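Local coordinates for polycomb protein Pcl (Drosophila melanogaster, PDB 5OQD) that helps Polycomb repressive complexes methylate histone H3 and silence homeotic genes early in embryogenesis, here represented by its second PHD finger and winged-helix domain, at residues M42-F52 and M69-C78; W92-L100 and L147-F158. All coordinates share one frame; numbering follows the deposited sequence.

In the fold
A zinc finger and a winged-helix domain in one chain can each be held by its own chemistry, and this pair is a worked example. Contact 1 (42-52 with 69-78) lies partly buried in the second PHD finger, its centre about 15 Å from that of the chain; a zinc ion and hydrogen bonds tie short strands and loops together there. Contact 2 (92-100 with 147-158) is buried in the winged-helix domain, where one helix meets another and the strand start that follows it, through aliphatic and aromatic side chains, with a single water bridge. The centres of the two contacts lie about 27 Å apart, yet the domains touch where F70 packs on D94 and I98.

Contact 1 (M42-F52 and M69-C78); sequences MLQCCKCRNWF and MFFVFCCTVC. With ZN (zinc ion), chain L.
One thiolate, C45 SG, binds the zinc ion and also accepts hydrogen bonds from two backbone N-H groups. The N-H of C75, across the contact, reaches it at 3.3 Å and 168°, and that of C48, in its own loop, at 3.6 Å. C48, C75 and C78 complete the four-sulfur site, so each segment supplies a pair of ligands; N50 N and C78 N point in the same way at C48 SG and C75 SG. The C45-C48 turn, with backbone N-H groups aimed at its sulfurs, resembles a zinc knuckle, and the site is one of two in the PHD-type finger. Beside the metal, F73 O takes the N-H of C46 at 2.7 Å, while a water links Q44 O to F73 N.

Rings and aliphatic groups fill the adjoining space. F73, its CG anti to the backbone N (chi1 171°), turns an edge to the face of F52 in an offset edge-to-face pair, with planes at 75° and CE2 3.4 Å from F52 CD1. The tip of F52, CZ, also rests against C75 CB at 3.6 Å, joining the metal loop to the aromatic cluster. Further along, L43 sets CD1 against F71 CB at 3.9 Å, and M69 brings its terminal methyl to the edge of W51. K47, its ammonium bonded to the carbonyls of P188 and E190, lays its aliphatic chain along C78. Backbone N-H groups directed at three of the four sulfurs would probably offset part of the negative charge that four thiolates gather round one zinc ion.

Contact 2 (W92-L100 and L147-F158); sequences WVDVLHIAL and LKQTLKDYSDRF
V93 carries CG1 between its backbone N and carbonyl carbon (chi1 51°), which leaves CG2 anti to the N and directed at Y154. That methyl sits over the middle of the tyrosine ring, 3.6 Å from its centroid and 13° off the normal, a CH-pi contact. The other methyl, CG1, lies toward the hydroxyl end of the ring, near Y154 CZ and OH. CG2 also faces one side of the R157 guanidinium, offset toward its rim. T150 turns its methyl CG2 between V93 N and L96 CD1, while its hydroxyl bonds to R146 O.

R157, bent at chi2 and chi3, brings NH1 to the edge of the H97 ring, 3.6 Å from ND1, with the two planes well inclined. H97 is held from its other nitrogen, NE2, by the carbonyl of G177. A water accepts from R157 NH1 at 2.6 Å and donates to D94 OD1, so the carboxylate and guanidinium, 5.0 Å apart between OD1 and NH1, are linked through this one water.

Helices 92-100 and 147-153 cross nearly perpendicularly, at -84° with axes 9.9 Å apart, within the winged-helix domain; beyond Y154 the chain turns into strand 158-161 of its small antiparallel sheet. F158, which opens that strand, is clasped between R157 CB over one face and L151 CD2 over the other, and the ring also reaches helix 92-100, with L100 CD1 3.5 Å from F158 CD1 and V93 O near the ring's edge. L96 drives CD1 against L151 CG at 3.7 Å and meets L147 CD2 with its other methyl. L147 CD2 also touches W92 CE3, lying off the plane of the indole near its rim, while I122 and L173 pack against L96 and L100 respectively.

Contact 1 (M42-F52 and M69-C78)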
loop_
_atom_site.group_PDB
_atom_site.type_symbol
_atom_site.label_atom_id
_atom_site.label_comp_id
_atom_site.label_asym_id
_atom_site.label_seq_id
_atom_site.Cartn_x
_atom_site.Cartn_y
_atom_site.Cartn_z
ATOM N N MET B 42 4.554 4.193 9.258
ATOM C CA MET B 42 4.682 3.247 10.363
ATOM C C MET B 42 4.565 1.813 9.861
ATOM O O MET B 42 3.710 1.506 9.031
ATOM C CB MET B 42 3.628 3.511 11.440
ATOM C CG MET B 42 3.906 4.727 12.307
ATOM S SD MET B 42 2.868 4.766 13.777
ATOM C CE MET B 42 3.561 3.402 14.712
ATOM N N LEU B 43 5.430 0.940 10.365
ATOM C CA LEU B 43 5.392 -0.467 9.988
ATOM C C LEU B 43 5.261 -1.362 11.215
ATOM O O LEU B 43 5.673 -0.993 12.316
ATOM C CB LEU B 43 6.641 -0.843 9.188
ATOM C CG LEU B 43 6.805 -0.173 7.821
ATOM C CD1 LEU B 43 8.065 -0.668 7.129
ATOM C CD2 LEU B 43 5.580 -0.411 6.950
ATOM N N GLN B 44 4.684 -2.542 11.014
ATOM C CA GLN B 44 4.493 -3.501 12.093
ATOM C C GLN B 44 5.433 -4.689 11.923
ATOM O O GLN B 44 5.479 -5.301 10.853
ATOM C CB GLN B 44 3.041 -3.976 12.129
ATOM C CG GLN B 44 2.702 -4.894 13.295
ATOM C CD GLN B 44 1.274 -5.397 13.230
ATOM O OE1 GLN B 44 0.700 -5.529 12.148
ATOM N NE2 GLN B 44 0.692 -5.679 14.388
ATOM N N CYS B 45 6.188 -5.007 12.970
ATOM C CA CYS B 45 7.084 -6.158 12.942
ATOM C C CYS B 45 6.289 -7.441 12.722
ATOM O O CYS B 45 5.202 -7.609 13.275
ATOM C CB CYS B 45 7.890 -6.246 14.238
ATOM S SG CYS B 45 9.069 -7.625 14.313
ATOM N N CYS B 46 6.766 -8.309 11.847
ATOM C CA CYS B 46 6.111 -9.592 11.680
ATOM C C CYS B 46 6.206 -10.525 12.887
ATOM O O CYS B 46 5.254 -11.210 13.200
ATOM C CB CYS B 46 6.548 -10.290 10.389
ATOM S SG CYS B 46 8.315 -10.511 10.151
ATOM N N LYS B 47 7.371 -10.617 13.510
ATOM C CA LYS B 47 7.524 -11.441 14.712
ATOM C C LYS B 47 6.925 -11.003 16.068
ATOM O O LYS B 47 6.265 -11.788 16.727
ATOM C CB LYS B 47 8.976 -11.883 14.859
ATOM C CG LYS B 47 9.330 -13.008 13.907
ATOM C CD LYS B 47 10.805 -13.340 13.931
ATOM C CE LYS B 47 11.065 -14.660 13.239
ATOM N NZ LYS B 47 12.495 -15.045 13.325
ATOM N N CYS B 48 7.126 -9.746 16.447
ATOM C CA CYS B 48 6.703 -9.216 17.742
ATOM C C CYS B 48 5.375 -8.470 17.638
ATOM O O CYS B 48 4.715 -8.218 18.647
ATOM C CB CYS B 48 7.778 -8.294 18.324
ATOM S SG CYS B 48 7.957 -6.702 17.485
ATOM N N ARG B 49 5.007 -8.113 16.410
ATOM C CA ARG B 49 3.738 -7.448 16.104
ATOM C C ARG B 49 3.608 -6.067 16.744
ATOM O O ARG B 49 2.503 -5.550 16.900
ATOM C CB ARG B 49 2.559 -8.328 16.528
ATOM C CG ARG B 49 2.637 -9.755 16.006
ATOM C CD ARG B 49 1.426 -10.566 16.422
ATOM N NE ARG B 49 1.571 -11.975 16.067
ATOM C CZ ARG B 49 0.695 -12.918 16.393
ATOM N NH1 ARG B 49 -0.390 -12.604 17.088
ATOM N NH2 ARG B 49 0.907 -14.175 16.030
ATOM N N ASN B 50 4.739 -5.469 17.106
ATOM C CA ASN B 50 4.745 -4.093 17.590
ATOM C C ASN B 50 4.853 -3.114 16.427
ATOM O O ASN B 50 5.331 -3.468 15.349
ATOM C CB ASN B 50 5.893 -3.866 18.579
ATOM C CG ASN B 50 5.640 -4.516 19.927
ATOM O OD1 ASN B 50 4.524 -4.483 20.446
ATOM N ND2 ASN B 50 6.677 -5.116 20.499
ATOM N N TRP B 51 4.404 -1.883 16.645
ATOM C CA TRP B 51 4.453 -0.863 15.604
ATOM C C TRP B 51 5.654 0.061 15.799
ATOM O O TRP B 51 6.048 0.358 16.927
ATOM C CB TRP B 51 3.151 -0.060 15.582
ATOM C CG TRP B 51 1.940 -0.900 15.312
ATOM C CD1 TRP B 51 1.183 -1.566 16.231
ATOM C CD2 TRP B 51 1.345 -1.164 14.035
ATOM N NE1 TRP B 51 0.155 -2.229 15.607
ATOM C CE2 TRP B 51 0.232 -1.998 14.259
ATOM C CE3 TRP B 51 1.645 -0.775 12.725
ATOM C CZ2 TRP B 51 -0.582 -2.449 13.223
ATOM C CZ3 TRP B 51 0.836 -1.227 11.698
ATOM C CH2 TRP B 51 -0.265 -2.056 11.954
ATOM N N PHE B 52 6.236 0.505 14.689
ATOM C CA PHE B 52 7.450 1.313 14.725
ATOM C C PHE B 52 7.350 2.521 13.800
ATOM O O PHE B 52 6.806 2.422 12.700
ATOM C CB PHE B 52 8.667 0.472 14.324
ATOM C CG PHE B 52 8.951 -0.681 15.246
ATOM C CD1 PHE B 52 8.240 -1.865 15.144
ATOM C CD2 PHE B 52 9.948 -0.587 16.201
ATOM C CE1 PHE B 52 8.506 -2.927 15.985
ATOM C CE2 PHE B 52 10.221 -1.646 17.047
ATOM C CZ PHE B 52 9.498 -2.819 16.941
ATOM N N MET B 69 1.950 0.757 2.746
ATOM C CA MET B 69 2.641 0.018 3.781
ATOM C C MET B 69 3.105 -1.331 3.285
ATOM O O MET B 69 3.241 -2.262 4.064
ATOM C CB MET B 69 1.748 -0.157 4.997
ATOM C CG MET B 69 1.601 1.104 5.818
ATOM S SD MET B 69 0.121 1.085 6.836
ATOM C CE MET B 69 0.393 -0.378 7.830
ATOM N N PHE B 70 3.335 -1.452 1.990
ATOM C CA PHE B 70 3.556 -2.756 1.410
ATOM C C PHE B 70 4.991 -3.192 1.623
ATOM O O PHE B 70 5.807 -3.173 0.713
ATOM C CB PHE B 70 3.221 -2.733 -0.075
ATOM C CG PHE B 70 1.768 -2.522 -0.360
ATOM C CD1 PHE B 70 1.250 -1.254 -0.460
ATOM C CD2 PHE B 70 0.924 -3.595 -0.528
ATOM C CE1 PHE B 70 -0.086 -1.060 -0.719
ATOM C CE2 PHE B 70 -0.412 -3.409 -0.787
ATOM C CZ PHE B 70 -0.919 -2.139 -0.885
ATOM N N PHE B 71 5.272 -3.581 2.860
ATOM C CA PHE B 71 6.590 -4.020 3.277
ATOM C C PHE B 71 6.471 -5.195 4.227
ATOM O O PHE B 71 5.465 -5.362 4.890
ATOM C CB PHE B 71 7.306 -2.894 4.011
ATOM C CG PHE B 71 7.708 -1.752 3.138
ATOM C CD1 PHE B 71 8.905 -1.777 2.461
ATOM C CD2 PHE B 71 6.902 -0.645 3.018
ATOM C CE1 PHE B 71 9.286 -0.724 1.667
ATOM C CE2 PHE B 71 7.274 0.415 2.224
ATOM C CZ PHE B 71 8.469 0.375 1.546
ATOM N N VAL B 72 7.517 -6.000 4.300
ATOM C CA VAL B 72 7.649 -7.013 5.337
ATOM C C VAL B 72 8.756 -6.577 6.284
ATOM O O VAL B 72 9.915 -6.464 5.885
ATOM C CB VAL B 72 7.969 -8.405 4.765
ATOM C CG1 VAL B 72 8.270 -9.384 5.893
ATOM C CG2 VAL B 72 6.818 -8.908 3.913
ATOM N N PHE B 73 8.397 -6.320 7.536
ATOM C CA PHE B 73 9.348 -5.763 8.489
ATOM C C PHE B 73 9.570 -6.652 9.706
ATOM O O PHE B 73 8.634 -7.229 10.256
ATOM C CB PHE B 73 8.887 -4.375 8.941
ATOM C CG PHE B 73 9.691 -3.811 10.076
ATOM C CD1 PHE B 73 11.042 -3.551 9.924
ATOM C CD2 PHE B 73 9.095 -3.540 11.295
ATOM C CE1 PHE B 73 11.783 -3.037 10.968
ATOM C CE2 PHE B 73 9.832 -3.020 12.341
ATOM C CZ PHE B 73 11.178 -2.768 12.178
ATOM N N CYS B 74 10.830 -6.756 10.114
ATOM C CA CYS B 74 11.198 -7.450 11.338
ATOM C C CYS B 74 12.247 -6.627 12.075
ATOM O O CYS B 74 13.302 -6.318 11.523
ATOM C CB CYS B 74 11.721 -8.855 11.038
ATOM S SG CYS B 74 11.831 -9.938 12.479
ATOM N N CYS B 75 11.949 -6.263 13.319
ATOM C CA CYS B 75 12.814 -5.367 14.083
ATOM C C CYS B 75 14.107 -6.046 14.530
ATOM O O CYS B 75 14.289 -7.249 14.342
ATOM C CB CYS B 75 12.069 -4.817 15.304
ATOM S SG CYS B 75 11.731 -6.041 16.594
ATOM N N THR B 76 14.997 -5.258 15.126
ATOM C CA THR B 76 16.289 -5.755 15.585
ATOM C C THR B 76 16.151 -6.718 16.760
ATOM O O THR B 76 16.989 -7.601 16.951
ATOM C CB THR B 76 17.218 -4.597 15.994
ATOM O OG1 THR B 76 16.512 -3.699 16.857
ATOM C CG2 THR B 76 17.690 -3.835 14.767
ATOM N N VAL B 77 15.088 -6.553 17.540
ATOM C CA VAL B 77 14.851 -7.419 18.690
ATOM C C VAL B 77 14.497 -8.834 18.247
ATOM O O VAL B 77 15.018 -9.815 18.776
ATOM C CB VAL B 77 13.719 -6.875 19.583
ATOM C CG1 VAL B 77 13.585 -7.715 20.845
ATOM C CG2 VAL B 77 13.981 -5.417 19.937
ATOM N N CYS B 78 13.614 -8.932 17.260
ATOM C CA CYS B 78 13.110 -10.222 16.803
ATOM C C CYS B 78 14.030 -10.886 15.783
ATOM O O CYS B 78 13.923 -12.086 15.538
ATOM C CB CYS B 78 11.711 -10.059 16.203
ATOM S SG CYS B 78 10.465 -9.431 17.348
HETATM ZN ZN ZN L . 9.923 -7.353 16.594
HETATM O O HOH W 1 5.517 -7.136 8.550
#

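Contact 2 (W92-L100 and L147-F158)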
loop_
_atom_site.group_PDB
_atom_site.type_symbol
_atom_site.label_atom_id
_atom_site.label_comp_id
_atom_site.label_asym_id
_atom_site.label_seq_id
_atom_site.Cartn_x
_atom_site.Cartn_y
_atom_site.Cartn_z
ATOM N N TRP B 92 -2.069 -3.669 -9.625
ATOM C CA TRP B 92 -2.745 -2.457 -10.070
ATOM C C TRP B 92 -3.815 -1.990 -9.097
ATOM O O TRP B 92 -4.015 -0.805 -8.924
ATOM C CB TRP B 92 -3.338 -2.648 -11.466
ATOM C CG TRP B 92 -2.312 -2.567 -12.527
ATOM C CD1 TRP B 92 -2.002 -3.520 -13.439
ATOM C CD2 TRP B 92 -1.433 -1.471 -12.776
ATOM N NE1 TRP B 92 -0.986 -3.089 -14.243
ATOM C CE2 TRP B 92 -0.621 -1.829 -13.857
ATOM C CE3 TRP B 92 -1.253 -0.221 -12.189
ATOM C CZ2 TRP B 92 0.353 -0.987 -14.360
ATOM C CZ3 TRP B 92 -0.291 0.610 -12.692
ATOM C CH2 TRP B 92 0.501 0.228 -13.765
ATOM N N VAL B 93 -4.519 -2.920 -8.475
ATOM C CA VAL B 93 -5.542 -2.548 -7.519
ATOM C C VAL B 93 -4.915 -1.778 -6.368
ATOM O O VAL B 93 -5.494 -0.830 -5.864
ATOM C CB VAL B 93 -6.284 -3.777 -6.969
ATOM C CG1 VAL B 93 -5.300 -4.809 -6.460
ATOM C CG2 VAL B 93 -7.240 -3.371 -5.867
ATOM N N ASP B 94 -3.734 -2.205 -5.944
ATOM C CA ASP B 94 -2.991 -1.516 -4.900
ATOM C C ASP B 94 -2.578 -0.104 -5.311
ATOM O O ASP B 94 -2.651 0.825 -4.523
ATOM C CB ASP B 94 -1.778 -2.342 -4.483
ATOM C CG ASP B 94 -2.141 -3.768 -4.132
ATOM O OD1 ASP B 94 -3.184 -3.976 -3.499
ATOM O OD2 ASP B 94 -1.383 -4.683 -4.487
ATOM N N VAL B 95 -2.152 0.048 -6.554
ATOM C CA VAL B 95 -1.804 1.348 -7.113
ATOM C C VAL B 95 -3.023 2.267 -7.160
ATOM O O VAL B 95 -2.942 3.444 -6.801
ATOM C CB VAL B 95 -1.218 1.204 -8.530
ATOM C CG1 VAL B 95 -1.040 2.569 -9.177
ATOM C CG2 VAL B 95 0.097 0.448 -8.483
ATOM N N LEU B 96 -4.151 1.716 -7.597
ATOM C CA LEU B 96 -5.391 2.477 -7.703
ATOM C C LEU B 96 -5.914 2.904 -6.335
ATOM O O LEU B 96 -6.380 4.031 -6.168
ATOM C CB LEU B 96 -6.456 1.659 -8.436
ATOM C CG LEU B 96 -6.248 1.477 -9.940
ATOM C CD1 LEU B 96 -7.228 0.460 -10.504
ATOM C CD2 LEU B 96 -6.382 2.810 -10.658
ATOM N N HIS B 97 -5.840 2.001 -5.362
ATOM C CA HIS B 97 -6.292 2.310 -4.010
ATOM C C HIS B 97 -5.395 3.376 -3.387
ATOM O O HIS B 97 -5.881 4.287 -2.720
ATOM C CB HIS B 97 -6.315 1.050 -3.138
ATOM C CG HIS B 97 -7.137 1.193 -1.895
ATOM N ND1 HIS B 97 -7.982 0.201 -1.443
ATOM C CD2 HIS B 97 -7.247 2.211 -1.008
ATOM C CE1 HIS B 97 -8.579 0.603 -0.335
ATOM N NE2 HIS B 97 -8.150 1.820 -0.051
ATOM N N ILE B 98 -4.090 3.256 -3.611
ATOM C CA ILE B 98 -3.131 4.258 -3.152
ATOM C C ILE B 98 -3.425 5.612 -3.791
ATOM O O ILE B 98 -3.400 6.646 -3.123
ATOM C CB ILE B 98 -1.680 3.839 -3.470
ATOM C CG1 ILE B 98 -1.216 2.743 -2.509
ATOM C CG2 ILE B 98 -0.737 5.033 -3.385
ATOM C CD1 ILE B 98 0.163 2.200 -2.826
ATOM N N ALA B 99 -3.717 5.591 -5.088
ATOM C CA ALA B 99 -4.019 6.810 -5.829
ATOM C C ALA B 99 -5.255 7.511 -5.276
ATOM O O ALA B 99 -5.224 8.707 -4.991
ATOM C CB ALA B 99 -4.205 6.497 -7.308
ATOM N N LEU B 100 -6.338 6.757 -5.118
ATOM C CA LEU B 100 -7.600 7.315 -4.645
ATOM C C LEU B 100 -7.534 7.742 -3.180
ATOM O O LEU B 100 -8.255 8.647 -2.758
ATOM C CB LEU B 100 -8.730 6.303 -4.842
ATOM C CG LEU B 100 -9.100 5.993 -6.295
ATOM C CD1 LEU B 100 -10.129 4.879 -6.367
ATOM C CD2 LEU B 100 -9.617 7.243 -6.989
ATOM N N LEU B 147 -6.583 -0.757 -16.328
ATOM C CA LEU B 147 -7.043 -0.023 -15.153
ATOM C C LEU B 147 -8.565 0.022 -15.080
ATOM O O LEU B 147 -9.145 -0.066 -13.997
ATOM C CB LEU B 147 -6.481 1.400 -15.151
ATOM C CG LEU B 147 -4.988 1.545 -14.857
ATOM C CD1 LEU B 147 -4.585 3.013 -14.821
ATOM C CD2 LEU B 147 -4.627 0.853 -13.551
ATOM N N LYS B 148 -9.206 0.170 -16.237
ATOM C CA LYS B 148 -10.665 0.171 -16.312
ATOM C C LYS B 148 -11.238 -1.148 -15.812
ATOM O O LYS B 148 -12.209 -1.169 -15.057
ATOM C CB LYS B 148 -11.139 0.430 -17.745
ATOM C CG LYS B 148 -11.119 1.890 -18.168
ATOM C CD LYS B 148 -11.633 2.042 -19.591
ATOM C CE LYS B 148 -11.771 3.504 -19.983
ATOM N NZ LYS B 148 -12.151 3.657 -21.416
ATOM N N GLN B 149 -10.625 -2.247 -16.238
ATOM C CA GLN B 149 -11.098 -3.576 -15.875
ATOM C C GLN B 149 -10.850 -3.879 -14.401
ATOM O O GLN B 149 -11.688 -4.495 -13.740
ATOM C CB GLN B 149 -10.428 -4.638 -16.746
ATOM C CG GLN B 149 -10.985 -6.033 -16.542
ATOM C CD GLN B 149 -12.490 -6.083 -16.717
ATOM O OE1 GLN B 149 -13.048 -5.427 -17.596
ATOM N NE2 GLN B 149 -13.157 -6.857 -15.870
ATOM N N THR B 150 -9.701 -3.442 -13.893
ATOM C CA THR B 150 -9.348 -3.644 -12.490
ATOM C C THR B 150 -10.377 -2.995 -11.570
ATOM O O THR B 150 -10.801 -3.587 -10.576
ATOM C CB THR B 150 -7.948 -3.075 -12.171
ATOM O OG1 THR B 150 -6.981 -3.666 -13.048
ATOM C CG2 THR B 150 -7.565 -3.364 -10.730
ATOM N N LEU B 151 -10.774 -1.776 -11.916
ATOM C CA LEU B 151 -11.778 -1.041 -11.154
ATOM C C LEU B 151 -13.129 -1.750 -11.191
ATOM O O LEU B 151 -13.925 -1.633 -10.259
ATOM C CB LEU B 151 -11.913 0.387 -11.688
ATOM C CG LEU B 151 -10.718 1.308 -11.426
ATOM C CD1 LEU B 151 -10.719 2.494 -12.372
ATOM C CD2 LEU B 151 -10.720 1.783 -9.981
ATOM N N LYS B 152 -13.384 -2.485 -12.271
ATOM C CA LYS B 152 -14.601 -3.281 -12.384
ATOM C C LYS B 152 -14.521 -4.538 -11.525
ATOM O O LYS B 152 -15.445 -4.847 -10.775
ATOM C CB LYS B 152 -14.863 -3.669 -13.839
ATOM C CG LYS B 152 -15.966 -2.872 -14.507
ATOM C CD LYS B 152 -16.473 -3.590 -15.748
ATOM C CE LYS B 152 -17.498 -2.749 -16.495
ATOM N NZ LYS B 152 -16.903 -1.483 -17.008
ATOM N N ASP B 153 -13.411 -5.261 -11.645
ATOM C CA ASP B 153 -13.199 -6.486 -10.880
ATOM C C ASP B 153 -13.219 -6.213 -9.380
ATOM O O ASP B 153 -13.616 -7.068 -8.587
ATOM C CB ASP B 153 -11.873 -7.143 -11.272
ATOM C CG ASP B 153 -11.824 -7.530 -12.737
ATOM O OD1 ASP B 153 -12.899 -7.669 -13.358
ATOM O OD2 ASP B 153 -10.707 -7.706 -13.267
ATOM N N TYR B 154 -12.779 -5.019 -9.001
ATOM C CA TYR B 154 -12.781 -4.604 -7.605
ATOM C C TYR B 154 -13.902 -3.632 -7.255
ATOM O O TYR B 154 -13.717 -2.727 -6.443
ATOM C CB TYR B 154 -11.416 -4.032 -7.217
ATOM C CG TYR B 154 -10.347 -5.082 -7.045
ATOM C CD1 TYR B 154 -9.669 -5.600 -8.144
ATOM C CD2 TYR B 154 -10.023 -5.565 -5.783
ATOM C CE1 TYR B 154 -8.690 -6.564 -7.989
ATOM C CE2 TYR B 154 -9.041 -6.524 -5.617
ATOM C CZ TYR B 154 -8.381 -7.025 -6.725
ATOM O OH TYR B 154 -7.406 -7.985 -6.567
ATOM N N SER B 155 -15.065 -3.832 -7.870
ATOM C CA SER B 155 -16.230 -2.993 -7.612
ATOM C C SER B 155 -16.587 -2.884 -6.133
ATOM O O SER B 155 -17.253 -1.939 -5.713
ATOM C CB SER B 155 -17.438 -3.494 -8.407
ATOM O OG SER B 155 -17.167 -3.490 -9.798
ATOM N N ASP B 156 -16.139 -3.860 -5.350
ATOM C CA ASP B 156 -16.381 -3.868 -3.914
ATOM C C ASP B 156 -15.617 -2.746 -3.215
ATOM O O ASP B 156 -16.090 -2.188 -2.225
ATOM C CB ASP B 156 -15.997 -5.226 -3.321
ATOM C CG ASP B 156 -14.590 -5.650 -3.694
ATOM O OD1 ASP B 156 -14.336 -5.870 -4.898
ATOM O OD2 ASP B 156 -13.741 -5.775 -2.784
ATOM N N ARG B 157 -14.449 -2.410 -3.720
ATOM C CA ARG B 157 -13.666 -1.323 -3.171
ATOM C C ARG B 157 -13.837 -0.012 -3.889
ATOM O O ARG B 157 -13.626 1.019 -3.343
ATOM C CB ARG B 157 -12.196 -1.670 -3.203
ATOM C CG ARG B 157 -11.885 -3.055 -2.719
ATOM C CD ARG B 157 -10.573 -3.086 -1.980
ATOM N NE ARG B 157 -9.872 -4.345 -2.141
ATOM C CZ ARG B 157 -8.561 -4.456 -2.077
ATOM N NH1 ARG B 157 -7.824 -3.400 -1.835
ATOM N NH2 ARG B 157 -7.999 -5.622 -2.233
ATOM N N PHE B 158 -14.212 -0.066 -5.143
ATOM C CA PHE B 158 -14.321 1.144 -5.952
ATOM C C PHE B 158 -15.726 1.377 -6.507
ATOM O O PHE B 158 -16.311 0.491 -7.131
ATOM C CB PHE B 158 -13.328 1.091 -7.116
ATOM C CG PHE B 158 -11.921 0.767 -6.703
ATOM C CD1 PHE B 158 -11.234 1.593 -5.831
ATOM C CD2 PHE B 158 -11.279 -0.356 -7.201
ATOM C CE1 PHE B 158 -9.936 1.299 -5.452
ATOM C CE2 PHE B 158 -9.980 -0.655 -6.828
ATOM C CZ PHE B 158 -9.308 0.174 -5.950
HETATM O O HOH W 2 -5.410 -2.485 -1.631
#